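Local coordinates for putative ferredoxin (PDB 7M1O), which probably transfers electrons by means of a single bound [4Fe-4S] cluster, at residues A2-V7 and G40-M45. Numbering follows the deposited sequence.
Sequences ALRTMV and GPDGWM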
ATOM      1  N   ALA A   2      -2.149 -16.036  -2.110  1.00 42.98           N
ATOM      2  CA  ALA A   2      -1.202 -14.928  -2.058  1.00 42.63           C
ATOM      3  C   ALA A   2      -1.936 -13.602  -1.911  1.00 38.37           C
ATOM      4  O   ALA A   2      -3.141 -13.526  -2.138  1.00 37.82           O
ATOM      5  CB  ALA A   2      -0.333 -14.918  -3.304  1.00 45.73           C
ATOM      6  N   LEU A   3      -1.197 -12.563  -1.534  1.00 33.71           N
ATOM      7  CA  LEU A   3      -1.774 -11.243  -1.306  1.00 29.62           C
ATOM      8  C   LEU A   3      -1.130 -10.201  -2.213  1.00 25.56           C
ATOM      9  O   LEU A   3       0.089 -10.181  -2.379  1.00 24.71           O
ATOM     10  CB  LEU A   3      -1.600 -10.839   0.159  1.00 28.62           C
ATOM     11  CG  LEU A   3      -2.610  -9.837   0.717  1.00 28.11           C
ATOM     12  CD1 LEU A   3      -3.989 -10.473   0.831  1.00 27.27           C
ATOM     13  CD2 LEU A   3      -2.148  -9.309   2.069  1.00 28.60           C
ATOM     14  N   ARG A   4      -1.959  -9.343  -2.804  1.00 22.90           N
ATOM     15  CA  ARG A   4      -1.467  -8.204  -3.576  1.00 20.55           C
ATOM     16  C   ARG A   4      -2.133  -6.925  -3.083  1.00 18.39           C
ATOM     17  O   ARG A   4      -3.211  -6.969  -2.492  1.00 16.76           O
ATOM     18  CB  ARG A   4      -1.719  -8.396  -5.074  1.00 20.11           C
ATOM     19  CG  ARG A   4      -3.181  -8.443  -5.496  1.00 20.57           C
ATOM     20  CD  ARG A   4      -3.291  -8.474  -7.016  1.00 21.94           C
ATOM     21  NE  ARG A   4      -4.672  -8.421  -7.485  1.00 25.73           N
ATOM     22  CZ  ARG A   4      -5.023  -8.348  -8.765  1.00 29.56           C
ATOM     23  NH1 ARG A   4      -4.092  -8.319  -9.711  1.00 33.89           N
ATOM     24  NH2 ARG A   4      -6.303  -8.303  -9.102  1.00 27.46           N
ATOM     25  N   THR A   5      -1.484  -5.790  -3.326  1.00 18.02           N
ATOM     26  CA  THR A   5      -1.970  -4.512  -2.818  1.00 17.21           C
ATOM     27  C   THR A   5      -1.634  -3.368  -3.775  1.00 18.43           C
ATOM     28  O   THR A   5      -0.675  -3.446  -4.545  1.00 18.72           O
ATOM     29  CB  THR A   5      -1.377  -4.211  -1.418  1.00 16.19           C
ATOM     30  OG1 THR A   5      -1.926  -2.990  -0.904  1.00 16.70           O
ATOM     31  CG2 THR A   5       0.144  -4.105  -1.478  1.00 15.46           C
ATOM     32  N   MET A   6      -2.449  -2.316  -3.732  1.00 20.30           N
ATOM     33  CA  MET A   6      -2.219  -1.116  -4.530  1.00 23.18           C
ATOM     34  C   MET A   6      -2.665   0.114  -3.750  1.00 23.35           C
ATOM     35  O   MET A   6      -3.392  -0.004  -2.765  1.00 22.35           O
ATOM     36  CB  MET A   6      -2.967  -1.190  -5.870  1.00 27.29           C
ATOM     37  CG  MET A   6      -4.498  -1.168  -5.771  1.00 34.65           C
ATOM     38  SD  MET A   6      -5.275  -0.671  -7.326  1.00 39.04           S
ATOM     39  CE  MET A   6      -7.004  -0.986  -6.989  1.00 40.35           C
ATOM     40  N   VAL A   7      -2.226   1.287  -4.197  1.00 25.29           N
ATOM     41  CA  VAL A   7      -2.656   2.550  -3.611  1.00 28.88           C
ATOM     42  C   VAL A   7      -3.422   3.366  -4.643  1.00 27.36           C
ATOM     43  O   VAL A   7      -2.969   3.537  -5.773  1.00 26.49           O
ATOM     44  CB  VAL A   7      -1.461   3.377  -3.088  1.00 34.35           C
ATOM     45  CG1 VAL A   7      -1.921   4.741  -2.581  1.00 35.67           C
ATOM     46  CG2 VAL A   7      -0.738   2.622  -1.985  1.00 35.67           C
ATOM     47  N   GLY A  40       3.159  -3.799 -10.825  1.00 40.23           N
ATOM     48  CA  GLY A  40       3.117  -4.341 -12.169  1.00 41.46           C
ATOM     49  C   GLY A  40       2.528  -3.310 -13.105  1.00 43.67           C
ATOM     50  O   GLY A  40       2.269  -2.179 -12.684  1.00 43.91           O
ATOM     51  N   PRO A  41       2.291  -3.695 -14.373  1.00 45.33           N
ATOM     52  CA  PRO A  41       1.647  -2.771 -15.311  1.00 44.86           C
ATOM     53  C   PRO A  41       0.230  -2.398 -14.878  1.00 44.28           C
ATOM     54  O   PRO A  41      -0.277  -1.346 -15.276  1.00 44.89           O
ATOM     55  CB  PRO A  41       1.630  -3.549 -16.626  1.00 45.31           C
ATOM     56  CG  PRO A  41       1.692  -4.966 -16.229  1.00 46.11           C
ATOM     57  CD  PRO A  41       2.518  -5.017 -14.980  1.00 46.31           C
ATOM     58  N   ASP A  42      -0.385  -3.260 -14.068  1.00 43.16           N
ATOM     59  CA  ASP A  42      -1.717  -3.018 -13.508  1.00 41.39           C
ATOM     60  C   ASP A  42      -1.631  -2.203 -12.219  1.00 38.14           C
ATOM     61  O   ASP A  42      -2.649  -1.780 -11.672  1.00 37.42           O
ATOM     62  CB  ASP A  42      -2.435  -4.350 -13.259  1.00 43.57           C
ATOM     63  CG  ASP A  42      -1.616  -5.305 -12.409  1.00 46.55           C
ATOM     64  OD1 ASP A  42      -0.451  -4.974 -12.095  1.00 44.11           O
ATOM     65  OD2 ASP A  42      -2.133  -6.390 -12.063  1.00 49.76           O
ATOM     66  N   GLY A  43      -0.407  -1.984 -11.751  1.00 37.04           N
ATOM     67  CA  GLY A  43      -0.157  -1.165 -10.580  1.00 36.24           C
ATOM     68  C   GLY A  43      -0.125  -1.956  -9.287  1.00 36.03           C
ATOM     69  O   GLY A  43       0.214  -1.413  -8.234  1.00 37.46           O
ATOM     70  N   TRP A  44      -0.479  -3.236  -9.358  1.00 33.75           N
ATOM     71  CA  TRP A  44      -0.517  -4.084  -8.172  1.00 32.07           C
ATOM     72  C   TRP A  44       0.880  -4.537  -7.766  1.00 30.96           C
ATOM     73  O   TRP A  44       1.734  -4.770  -8.619  1.00 31.02           O
ATOM     74  CB  TRP A  44      -1.392  -5.317  -8.410  1.00 31.14           C
ATOM     75  CG  TRP A  44      -2.856  -5.036  -8.569  1.00 29.36           C
ATOM     76  CD1 TRP A  44      -3.530  -4.847  -9.738  1.00 29.61           C
ATOM     77  CD2 TRP A  44      -3.828  -4.933  -7.523  1.00 27.98           C
ATOM     78  NE1 TRP A  44      -4.861  -4.627  -9.487  1.00 29.44           N
ATOM     79  CE2 TRP A  44      -5.071  -4.674  -8.136  1.00 28.40           C
ATOM     80  CE3 TRP A  44      -3.770  -5.031  -6.130  1.00 26.00           C
ATOM     81  CZ2 TRP A  44      -6.245  -4.512  -7.403  1.00 26.98           C
ATOM     82  CZ3 TRP A  44      -4.935  -4.868  -5.404  1.00 25.48           C
ATOM     83  CH2 TRP A  44      -6.157  -4.611  -6.042  1.00 26.60           C
ATOM     84  N   MET A  45       1.096  -4.664  -6.460  1.00 29.12           N
ATOM     85  CA  MET A  45       2.325  -5.242  -5.925  1.00 28.85           C
ATOM     86  C   MET A  45       2.012  -6.505  -5.136  1.00 28.56           C
ATOM     87  O   MET A  45       1.169  -6.494  -4.238  1.00 28.77           O
ATOM     88  CB  MET A  45       3.061  -4.242  -5.027  1.00 28.16           C
ATOM     89  CG  MET A  45       4.250  -4.851  -4.289  1.00 28.45           C
ATOM     90  SD  MET A  45       5.169  -3.673  -3.284  1.00 29.00           S
ATOM     91  CE  MET A  45       6.264  -4.783  -2.398  1.00 29.40           C
TER
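Trp-44 is clamped between Arg-4 and Met-6, two residues apart on strand 3-7, each covering one face of the indole. The Arg-4 guanidinium lies flat on the ring, planes 9° apart, its CZ 3.7 Å from the centroid of the five-membered ring of Trp-44: a cation-pi stack. CG of Arg-4 sits between backbone N and carbonyl carbon (chi1 65°), and the extended chain beyond runs over the indole, CG passing 3.5 Å from Trp-44 CE3. Arg-4 NH1 also makes a long salt bridge, 3.6 Å, to Asp-42 OD2, while its NH2 forms a salt bridge with Glu-70. On the opposite face, Met-6 CG makes a CH-pi contact 3.8 Å from the centroid of the six-membered ring of Trp-44, SD adds a Met-aromatic contact, and Met-6 CE reaches Trp-44 CZ2 at 3.6 Å. Were Trp-44 an alanine, the Arg-4 guanidinium would probably lose its stacking surface and a gap would open beside Met-6. Asp-42 OD1 accepts from Trp-44 N in an Asx turn that overlaps the end of the type I turn Gly-40 to Gly-43. At the edge of the indole, Thr-5 and Met-45 form an antiparallel hydrogen-bonded pair, Thr-5 N to Met-45 O and Met-45 N to Thr-5 O both 2.9 Å. Val-7 touches the cluster, Thr-5 and Leu-3 pack against helix 52-61, and the pair starts edge strand 45-47 alongside central strand 3-7, which strand 67-71 flanks on its other side.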